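Local coordinates for beta-1,4-galactanase (Thielavia heterothallica, PDB 1HJS), which hydrolyses the beta-1,4-D-galactosidic linkages of type I arabinogalactans, as a glycoside hydrolase of family 53 in clan GH-A, at residues 247-253 against 310-314; 295-301 against 313-318; 214-218 against 306-310. All coordinates share one frame; numbering follows the deposited sequence.

Contact 1 of 3, residues 247-253 against 310-314; sequences NWPISCP and CADNT
Asn313 and Pro249 lie side by side and point the same way, the amide oxygen OD1 of Asn313 resting against the proline ring at 3.0 Å from Pro249 CB. On its other flank Asn313 meets Asn247 at about a right angle, Asn247 OD1 touching Asn313 CB at 3.7 Å with the two amide planes turned 28° apart. Each amide nitrogen is held elsewhere: Asn247 ND2 by the carbonyl of Trp296, Asn313 ND2 by that of Asn305. Ile250 reaches Asp312 with the end of its longer branch, because chi1 of 54° sets CG1 between the backbone N and carbonyl carbon and brings CD1 to 3.4 Å from Asp312 OD2. The backbones pair through Asp312 N to Ser251 O (3.0 Å) and Ile250 N to Asp312 O (2.8 Å), a single antiparallel bridge distorted as in a classic beta bulge. Beyond it the disulfide Cys252–Cys310 (chi3 -77°) links the two segments covalently. Asp312 OD1 closes an Asx turn, accepting from Thr314 N and from Thr314 OG1 at 2.6 Å. Two irregular loops are thus joined by a covalent link and a few backbone bonds, while the Asp312 carboxylate, gripped twice through one oxygen, is probably stabilised as an anion.

Contact 2 of 3, residues 295-301 against 313-318; sequences YWEPAWI and NTMFSQ
Met315 lays its sulfur squarely over one face of the Tyr295 ring, SD standing 3.7 Å from the ring centroid and 7° off the normal, a Met-aromatic contact. The extended chi2 (-179°) carries SD out over the ring, while Met315 CG packs against Pro298 CB at 3.8 Å. At the rim of the same ring, Tyr295 OH donates to Asn313 O at 2.6 Å and also accepts from Trp248 N. Residues Glu297 to Trp300 form a type I beta turn whose Pro298 carbonyl receives Met315 N at 2.8 Å, in the carbonyl plane and almost straight at 174°. That same oxygen lies near the edge of the Phe316 ring, and Ala299 CB covers one face of it, 4.0 Å from the centroid. Further along, Ile301 CG2 meets Phe316 CB at 4.0 Å, the two side chains crossing at about a right angle. A phenylalanine in place of Tyr295 would keep a ring beneath the sulfur but would probably leave the Asn313 carbonyl and the Trp248 amide without their shared mate. The contact therefore combines an apolar, sulfur-bearing layer with two short hydrogen bonds that satisfy buried carbonyls and fix how the returning loop lies against the end of strand 290-296.

Contact 3 of 3, residues 214-218 against 306-310; sequences YPFYS and LGSSC
With chi1 at 40°, Phe216 swings its ring toward Ser308, and chi1 of 77° in Ser308 sets OG between its own backbone N and carbonyl carbon, leaving CB to do the touching. Ser308 CB lies over one face of the Phe216 ring, displaced toward the rim, in a CH-pi contact 3.8 Å from the centroid; its nearest ring atom is Phe216 CE1, at 3.4 Å. The opposite face carries Pro215 CD. Cys310 SG approaches the ring obliquely, 3.8 Å from Phe216 CD2, adding a sulfur-aromatic contact from the half-cystine. Phe216 CD1 in turn sits over the centre of the Tyr217 ring, and the hydroxyl of Tyr217 extends to the other loop, where OH lies against Ser308 CA. Its approach to Gly307 O, at 3.4 Å, is at most a weak hydrogen bond.

Polar links are firmer around the serines. Ser308 OG accepts from Cys310 N at 3.1 Å, an ST turn that shapes the loop, and is also hydrogen-bonded to the Asn305 carbonyl. One water bridges the two segments, donating to Phe216 O at 2.7 Å and accepting from Ser309 N at 2.9 Å; Ser309 OG reaches beyond them to Arg256 N.

The two segments belong to loops that follow strands 208-212 and 290-296 of the eight-stranded barrel, the first of them leading into helix 223-237. The Tyr217 side chain is about 7 Å from each of Glu135 and Glu245, the probable proton donor and nucleophile, and Tyr214, where the first loop leaves its strand, hydrogen-bonds Glu245, so this junction borders the catalytic end of the barrel.

All three contacts gather on the loops after the strands of the (beta/alpha)8 barrel, and each uses the long chain that follows strand 290-296. Along that chain, contact 2 begins at the strand's end, contact 3 takes 306-310, contact 1 takes 310-314, and contact 2 returns with 313-318. Contact 3 brings in the loop after 208-212 and contact 1 the loop after 240-245, whereas contact 2 folds the chain back on the end of its own strand, so the loops that follow the last three strands are joined. Centres of contacts 1 and 3 lie 8 Å apart, sharing Cys310; those of 1 and 2 lie 9 Å apart, sharing Asn313 and Thr314; contacts 2 and 3 are 14 Å apart.

Contact 1 of 3, residues 247-253 against 310-314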
loop_
_atom_site.group_PDB
_atom_site.type_symbol
_atom_site.label_atom_id
_atom_site.label_comp_id
_atom_site.label_asym_id
_atom_site.label_seq_id
_atom_site.Cartn_x
_atom_site.Cartn_y
_atom_site.Cartn_z
ATOM N N ASN A 247 9.273 5.529 -0.392
ATOM C CA ASN A 247 10.637 5.101 -0.081
ATOM C C ASN A 247 11.562 6.315 -0.180
ATOM O O ASN A 247 11.238 7.299 -0.847
ATOM C CB ASN A 247 11.162 4.117 -1.139
ATOM C CG ASN A 247 10.818 2.660 -0.869
ATOM O OD1 ASN A 247 11.097 1.805 -1.710
ATOM N ND2 ASN A 247 10.236 2.365 0.291
ATOM N N TRP A 248 12.703 6.228 0.498
ATOM C CA TRP A 248 13.761 7.232 0.400
ATOM C C TRP A 248 15.038 6.424 0.580
ATOM O O TRP A 248 15.166 5.642 1.523
ATOM C CB TRP A 248 13.688 8.330 1.458
ATOM C CG TRP A 248 14.772 9.341 1.191
ATOM C CD1 TRP A 248 16.003 9.401 1.782
ATOM C CD2 TRP A 248 14.768 10.353 0.175
ATOM N NE1 TRP A 248 16.765 10.386 1.196
ATOM C CE2 TRP A 248 16.032 10.986 0.207
ATOM C CE3 TRP A 248 13.819 10.783 -0.765
ATOM C CZ2 TRP A 248 16.374 12.029 -0.665
ATOM C CZ3 TRP A 248 14.156 11.820 -1.633
ATOM C CH2 TRP A 248 15.427 12.431 -1.575
ATOM N N PRO A 249 16.005 6.602 -0.325
ATOM C CA PRO A 249 17.247 5.840 -0.220
ATOM C C PRO A 249 18.308 6.257 0.782
ATOM O O PRO A 249 18.480 7.443 1.082
ATOM C CB PRO A 249 17.775 5.867 -1.655
ATOM C CG PRO A 249 17.366 7.207 -2.131
ATOM C CD PRO A 249 15.971 7.410 -1.561
ATOM N N ILE A 250 19.005 5.256 1.311
ATOM C CA ILE A 250 20.121 5.502 2.211
ATOM C C ILE A 250 21.342 5.378 1.299
ATOM O O ILE A 250 22.471 5.661 1.692
ATOM C CB ILE A 250 20.205 4.473 3.372
ATOM C CG1 ILE A 250 20.227 3.046 2.838
ATOM C CG2 ILE A 250 19.044 4.683 4.329
ATOM C CD1 ILE A 250 20.365 2.003 3.938
ATOM N N SER A 251 21.087 4.958 0.064
ATOM C CA SER A 251 22.134 4.812 -0.943
ATOM C C SER A 251 21.532 4.779 -2.344
ATOM O O SER A 251 20.650 3.970 -2.630
ATOM C CB SER A 251 22.947 3.538 -0.698
ATOM O OG SER A 251 23.986 3.417 -1.656
ATOM N N CYS A 252 21.995 5.674 -3.213
ATOM C CA CYS A 252 21.503 5.732 -4.587
ATOM C C CYS A 252 22.595 6.246 -5.515
ATOM O O CYS A 252 22.483 7.335 -6.076
ATOM C CB CYS A 252 20.285 6.658 -4.718
ATOM S SG CYS A 252 19.459 6.342 -6.311
ATOM N N PRO A 253 23.659 5.460 -5.708
ATOM C CA PRO A 253 24.757 5.880 -6.579
ATOM C C PRO A 253 24.454 5.845 -8.076
ATOM O O PRO A 253 25.164 6.459 -8.867
ATOM C CB PRO A 253 25.867 4.903 -6.206
ATOM C CG PRO A 253 25.096 3.634 -5.944
ATOM C CD PRO A 253 23.928 4.133 -5.115
ATOM N N CYS A 310 17.640 2.815 -7.288
ATOM C CA CYS A 310 18.480 3.172 -6.150
ATOM C C CYS A 310 18.910 1.919 -5.390
ATOM O O CYS A 310 18.082 1.070 -5.065
ATOM C CB CYS A 310 17.727 4.106 -5.212
ATOM S SG CYS A 310 17.561 5.824 -5.776
ATOM N N ALA A 311 20.199 1.826 -5.084
ATOM C CA ALA A 311 20.761 0.661 -4.405
ATOM C C ALA A 311 20.122 0.223 -3.084
ATOM O O ALA A 311 19.929 -0.972 -2.861
ATOM C CB ALA A 311 22.261 0.863 -4.201
ATOM N N ASP A 312 19.799 1.162 -2.201
ATOM C CA ASP A 312 19.226 0.768 -0.915
ATOM C C ASP A 312 18.168 1.730 -0.393
ATOM O O ASP A 312 18.454 2.904 -0.140
ATOM C CB ASP A 312 20.344 0.638 0.127
ATOM C CG ASP A 312 19.930 -0.181 1.339
ATOM O OD1 ASP A 312 18.718 -0.264 1.631
ATOM O OD2 ASP A 312 20.833 -0.736 2.009
ATOM N N ASN A 313 16.951 1.221 -0.224
ATOM C CA ASN A 313 15.833 2.012 0.286
ATOM C C ASN A 313 15.313 1.451 1.602
ATOM O O ASN A 313 14.300 1.918 2.117
ATOM C CB ASN A 313 14.674 2.026 -0.715
ATOM C CG ASN A 313 14.969 2.855 -1.930
ATOM O OD1 ASN A 313 15.383 4.008 -1.818
ATOM N ND2 ASN A 313 14.750 2.281 -3.106
ATOM N N THR A 314 15.995 0.448 2.140
ATOM C CA THR A 314 15.557 -0.163 3.389
ATOM C C THR A 314 15.873 0.716 4.595
ATOM O O THR A 314 16.599 1.708 4.489
ATOM C CB THR A 314 16.204 -1.553 3.594
ATOM O OG1 THR A 314 17.624 -1.412 3.735
ATOM C CG2 THR A 314 15.901 -2.456 2.407
#

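Contact 2 of 3, residues 295-301 against 313-318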
loop_
_atom_site.group_PDB
_atom_site.type_symbol
_atom_site.label_atom_id
_atom_site.label_comp_id
_atom_site.label_asym_id
_atom_site.label_seq_id
_atom_site.Cartn_x
_atom_site.Cartn_y
_atom_site.Cartn_z
ATOM N N TYR A 295 5.402 3.356 4.735
ATOM C CA TYR A 295 6.697 3.182 4.080
ATOM C C TYR A 295 6.675 1.781 3.475
ATOM O O TYR A 295 6.230 0.838 4.128
ATOM C CB TYR A 295 7.836 3.276 5.096
ATOM C CG TYR A 295 9.188 3.456 4.443
ATOM C CD1 TYR A 295 9.675 4.729 4.149
ATOM C CD2 TYR A 295 9.953 2.356 4.066
ATOM C CE1 TYR A 295 10.890 4.903 3.494
ATOM C CE2 TYR A 295 11.180 2.518 3.407
ATOM C CZ TYR A 295 11.636 3.794 3.125
ATOM O OH TYR A 295 12.825 3.972 2.464
ATOM N N TRP A 296 7.158 1.621 2.248
ATOM C CA TRP A 296 7.111 0.300 1.630
ATOM C C TRP A 296 8.318 -0.606 1.855
ATOM O O TRP A 296 9.438 -0.278 1.454
ATOM C CB TRP A 296 6.865 0.420 0.122
ATOM C CG TRP A 296 6.436 -0.881 -0.501
ATOM C CD1 TRP A 296 5.266 -1.549 -0.275
ATOM C CD2 TRP A 296 7.182 -1.684 -1.427
ATOM N NE1 TRP A 296 5.236 -2.717 -0.998
ATOM C CE2 TRP A 296 6.400 -2.825 -1.715
ATOM C CE3 TRP A 296 8.436 -1.551 -2.040
ATOM C CZ2 TRP A 296 6.831 -3.831 -2.592
ATOM C CZ3 TRP A 296 8.867 -2.551 -2.909
ATOM C CH2 TRP A 296 8.066 -3.677 -3.177
ATOM N N GLU A 297 8.068 -1.746 2.501
ATOM C CA GLU A 297 9.088 -2.769 2.749
ATOM C C GLU A 297 10.423 -2.299 3.335
ATOM O O GLU A 297 11.491 -2.559 2.772
ATOM C CB GLU A 297 9.330 -3.534 1.447
ATOM C CG GLU A 297 8.143 -4.391 1.021
ATOM C CD GLU A 297 8.049 -5.686 1.820
ATOM O OE1 GLU A 297 8.813 -5.846 2.796
ATOM O OE2 GLU A 297 7.210 -6.540 1.475
ATOM N N PRO A 298 10.385 -1.645 4.501
ATOM C CA PRO A 298 11.614 -1.157 5.132
ATOM C C PRO A 298 12.600 -2.245 5.567
ATOM O O PRO A 298 13.798 -1.981 5.692
ATOM C CB PRO A 298 11.091 -0.362 6.321
ATOM C CG PRO A 298 9.886 -1.154 6.727
ATOM C CD PRO A 298 9.224 -1.448 5.390
ATOM N N ALA A 299 12.103 -3.461 5.775
ATOM C CA ALA A 299 12.947 -4.558 6.245
ATOM C C ALA A 299 13.309 -5.634 5.226
ATOM O O ALA A 299 13.841 -6.682 5.600
ATOM C CB ALA A 299 12.292 -5.210 7.470
ATOM N N TRP A 300 13.042 -5.383 3.948
ATOM C CA TRP A 300 13.342 -6.364 2.905
ATOM C C TRP A 300 14.798 -6.209 2.464
ATOM O O TRP A 300 15.086 -5.798 1.330
ATOM C CB TRP A 300 12.403 -6.149 1.714
ATOM C CG TRP A 300 12.260 -7.341 0.824
ATOM C CD1 TRP A 300 13.001 -8.493 0.857
ATOM C CD2 TRP A 300 11.331 -7.492 -0.255
ATOM N NE1 TRP A 300 12.588 -9.346 -0.136
ATOM C CE2 TRP A 300 11.565 -8.757 -0.832
ATOM C CE3 TRP A 300 10.323 -6.677 -0.791
ATOM C CZ2 TRP A 300 10.825 -9.232 -1.923
ATOM C CZ3 TRP A 300 9.588 -7.148 -1.879
ATOM C CH2 TRP A 300 9.846 -8.416 -2.431
ATOM N N ILE A 301 15.714 -6.556 3.362
ATOM C CA ILE A 301 17.137 -6.410 3.094
ATOM C C ILE A 301 17.720 -7.233 1.944
ATOM O O ILE A 301 18.777 -6.882 1.420
ATOM C CB ILE A 301 17.957 -6.652 4.381
ATOM C CG1 ILE A 301 17.774 -8.088 4.875
ATOM C CG2 ILE A 301 17.518 -5.660 5.457
ATOM C CD1 ILE A 301 18.574 -8.398 6.129
ATOM N N ASN A 313 16.951 1.221 -0.224
ATOM C CA ASN A 313 15.833 2.012 0.286
ATOM C C ASN A 313 15.313 1.451 1.602
ATOM O O ASN A 313 14.300 1.918 2.117
ATOM C CB ASN A 313 14.674 2.026 -0.715
ATOM C CG ASN A 313 14.969 2.855 -1.930
ATOM O OD1 ASN A 313 15.383 4.008 -1.818
ATOM N ND2 ASN A 313 14.750 2.281 -3.106
ATOM N N THR A 314 15.995 0.448 2.140
ATOM C CA THR A 314 15.557 -0.163 3.389
ATOM C C THR A 314 15.873 0.716 4.595
ATOM O O THR A 314 16.599 1.708 4.489
ATOM C CB THR A 314 16.204 -1.553 3.594
ATOM O OG1 THR A 314 17.624 -1.412 3.735
ATOM C CG2 THR A 314 15.901 -2.456 2.407
ATOM N N MET A 315 15.306 0.348 5.742
ATOM C CA MET A 315 15.521 1.076 6.985
ATOM C C MET A 315 16.151 0.148 8.022
ATOM O O MET A 315 16.050 0.381 9.226
ATOM C CB MET A 315 14.190 1.630 7.503
ATOM C CG MET A 315 13.521 2.609 6.534
ATOM S SD MET A 315 11.972 3.293 7.161
ATOM C CE MET A 315 12.593 4.608 8.220
ATOM N N PHE A 316 16.791 -0.911 7.533
ATOM C CA PHE A 316 17.466 -1.898 8.375
ATOM C C PHE A 316 18.835 -2.195 7.771
ATOM O O PHE A 316 19.009 -2.116 6.554
ATOM C CB PHE A 316 16.664 -3.204 8.436
ATOM C CG PHE A 316 15.471 -3.151 9.346
ATOM C CD1 PHE A 316 14.345 -2.411 9.004
ATOM C CD2 PHE A 316 15.481 -3.837 10.557
ATOM C CE1 PHE A 316 13.243 -2.351 9.852
ATOM C CE2 PHE A 316 14.384 -3.787 11.416
ATOM C CZ PHE A 316 13.259 -3.041 11.064
ATOM N N SER A 317 19.802 -2.541 8.616
ATOM C CA SER A 317 21.142 -2.864 8.128
ATOM C C SER A 317 21.074 -4.205 7.412
ATOM O O SER A 317 20.074 -4.916 7.510
ATOM C CB SER A 317 22.134 -2.973 9.290
ATOM O OG SER A 317 21.893 -4.145 10.042
ATOM N N GLN A 318 22.138 -4.561 6.701
ATOM C CA GLN A 318 22.151 -5.830 5.989
ATOM C C GLN A 318 22.200 -7.022 6.936
ATOM O O GLN A 318 22.023 -8.163 6.513
ATOM C CB GLN A 318 23.318 -5.873 5.000
ATOM C CG GLN A 318 23.075 -5.016 3.765
ATOM C CD GLN A 318 21.852 -5.470 2.970
ATOM O OE1 GLN A 318 21.838 -6.565 2.407
ATOM N NE2 GLN A 318 20.822 -4.631 2.931
#

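Contact 3 of 3, residues 214-218 against 306-310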
loop_
_atom_site.group_PDB
_atom_site.type_symbol
_atom_site.label_atom_id
_atom_site.label_comp_id
_atom_site.label_asym_id
_atom_site.label_seq_id
_atom_site.Cartn_x
_atom_site.Cartn_y
_atom_site.Cartn_z
ATOM N N TYR A 214 6.743 7.973 -4.842
ATOM C CA TYR A 214 8.161 7.632 -4.856
ATOM C C TYR A 214 8.940 8.780 -5.501
ATOM O O TYR A 214 8.453 9.429 -6.433
ATOM C CB TYR A 214 8.379 6.343 -5.647
ATOM C CG TYR A 214 7.891 5.097 -4.941
ATOM C CD1 TYR A 214 8.593 4.563 -3.861
ATOM C CD2 TYR A 214 6.733 4.441 -5.362
ATOM C CE1 TYR A 214 8.160 3.405 -3.220
ATOM C CE2 TYR A 214 6.290 3.277 -4.725
ATOM C CZ TYR A 214 7.011 2.767 -3.659
ATOM O OH TYR A 214 6.604 1.607 -3.036
ATOM N N PRO A 215 10.161 9.040 -5.020
ATOM C CA PRO A 215 10.965 10.129 -5.578
ATOM C C PRO A 215 11.908 9.753 -6.714
ATOM O O PRO A 215 12.496 10.634 -7.340
ATOM C CB PRO A 215 11.737 10.616 -4.362
ATOM C CG PRO A 215 12.093 9.299 -3.690
ATOM C CD PRO A 215 10.773 8.518 -3.778
ATOM N N PHE A 216 12.044 8.462 -6.997
ATOM C CA PHE A 216 12.992 8.019 -8.013
ATOM C C PHE A 216 12.481 7.416 -9.319
ATOM O O PHE A 216 13.201 6.652 -9.963
ATOM C CB PHE A 216 13.990 7.050 -7.370
ATOM C CG PHE A 216 13.367 6.109 -6.382
ATOM C CD1 PHE A 216 12.336 5.255 -6.762
ATOM C CD2 PHE A 216 13.810 6.076 -5.066
ATOM C CE1 PHE A 216 11.751 4.376 -5.840
ATOM C CE2 PHE A 216 13.232 5.199 -4.138
ATOM C CZ PHE A 216 12.203 4.350 -4.529
ATOM N N TYR A 217 11.265 7.761 -9.720
ATOM C CA TYR A 217 10.710 7.247 -10.971
ATOM C C TYR A 217 10.347 8.388 -11.914
ATOM O O TYR A 217 9.820 8.159 -13.004
ATOM C CB TYR A 217 9.467 6.398 -10.702
ATOM C CG TYR A 217 9.758 5.096 -9.994
ATOM C CD1 TYR A 217 10.696 4.198 -10.508
ATOM C CD2 TYR A 217 9.099 4.756 -8.813
ATOM C CE1 TYR A 217 10.971 2.996 -9.863
ATOM C CE2 TYR A 217 9.367 3.556 -8.158
ATOM C CZ TYR A 217 10.302 2.681 -8.687
ATOM O OH TYR A 217 10.569 1.497 -8.046
ATOM N N SER A 218 10.638 9.613 -11.483
ATOM C CA SER A 218 10.335 10.808 -12.264
ATOM C C SER A 218 10.601 12.053 -11.433
ATOM O O SER A 218 10.224 12.119 -10.264
ATOM C CB SER A 218 8.867 10.807 -12.700
ATOM O OG SER A 218 8.482 12.083 -13.196
ATOM N N LEU A 306 14.542 -2.420 -3.513
ATOM C CA LEU A 306 13.082 -2.474 -3.540
ATOM C C LEU A 306 12.502 -2.189 -4.925
ATOM O O LEU A 306 11.573 -1.396 -5.062
ATOM C CB LEU A 306 12.508 -1.491 -2.514
ATOM C CG LEU A 306 12.863 -1.807 -1.055
ATOM C CD1 LEU A 306 12.275 -0.755 -0.121
ATOM C CD2 LEU A 306 12.334 -3.196 -0.697
ATOM N N GLY A 307 13.060 -2.844 -5.938
ATOM C CA GLY A 307 12.587 -2.677 -7.300
ATOM C C GLY A 307 12.895 -1.359 -7.983
ATOM O O GLY A 307 12.443 -1.137 -9.102
ATOM N N SER A 308 13.649 -0.485 -7.322
ATOM C CA SER A 308 13.999 0.812 -7.902
ATOM C C SER A 308 15.439 0.821 -8.393
ATOM O O SER A 308 16.177 -0.137 -8.180
ATOM C CB SER A 308 13.843 1.923 -6.865
ATOM O OG SER A 308 14.934 1.906 -5.961
ATOM N N SER A 309 15.836 1.916 -9.036
ATOM C CA SER A 309 17.198 2.050 -9.554
ATOM C C SER A 309 18.175 2.404 -8.432
ATOM O O SER A 309 19.394 2.306 -8.595
ATOM C CB SER A 309 17.241 3.127 -10.647
ATOM O OG SER A 309 16.911 4.403 -10.123
ATOM N N CYS A 310 17.640 2.815 -7.288
ATOM C CA CYS A 310 18.480 3.172 -6.150
ATOM C C CYS A 310 18.910 1.919 -5.390
ATOM O O CYS A 310 18.082 1.070 -5.065
ATOM C CB CYS A 310 17.727 4.106 -5.212
ATOM S SG CYS A 310 17.561 5.824 -5.776
HETATM O O HOH W 1 14.275 4.127 -10.130
#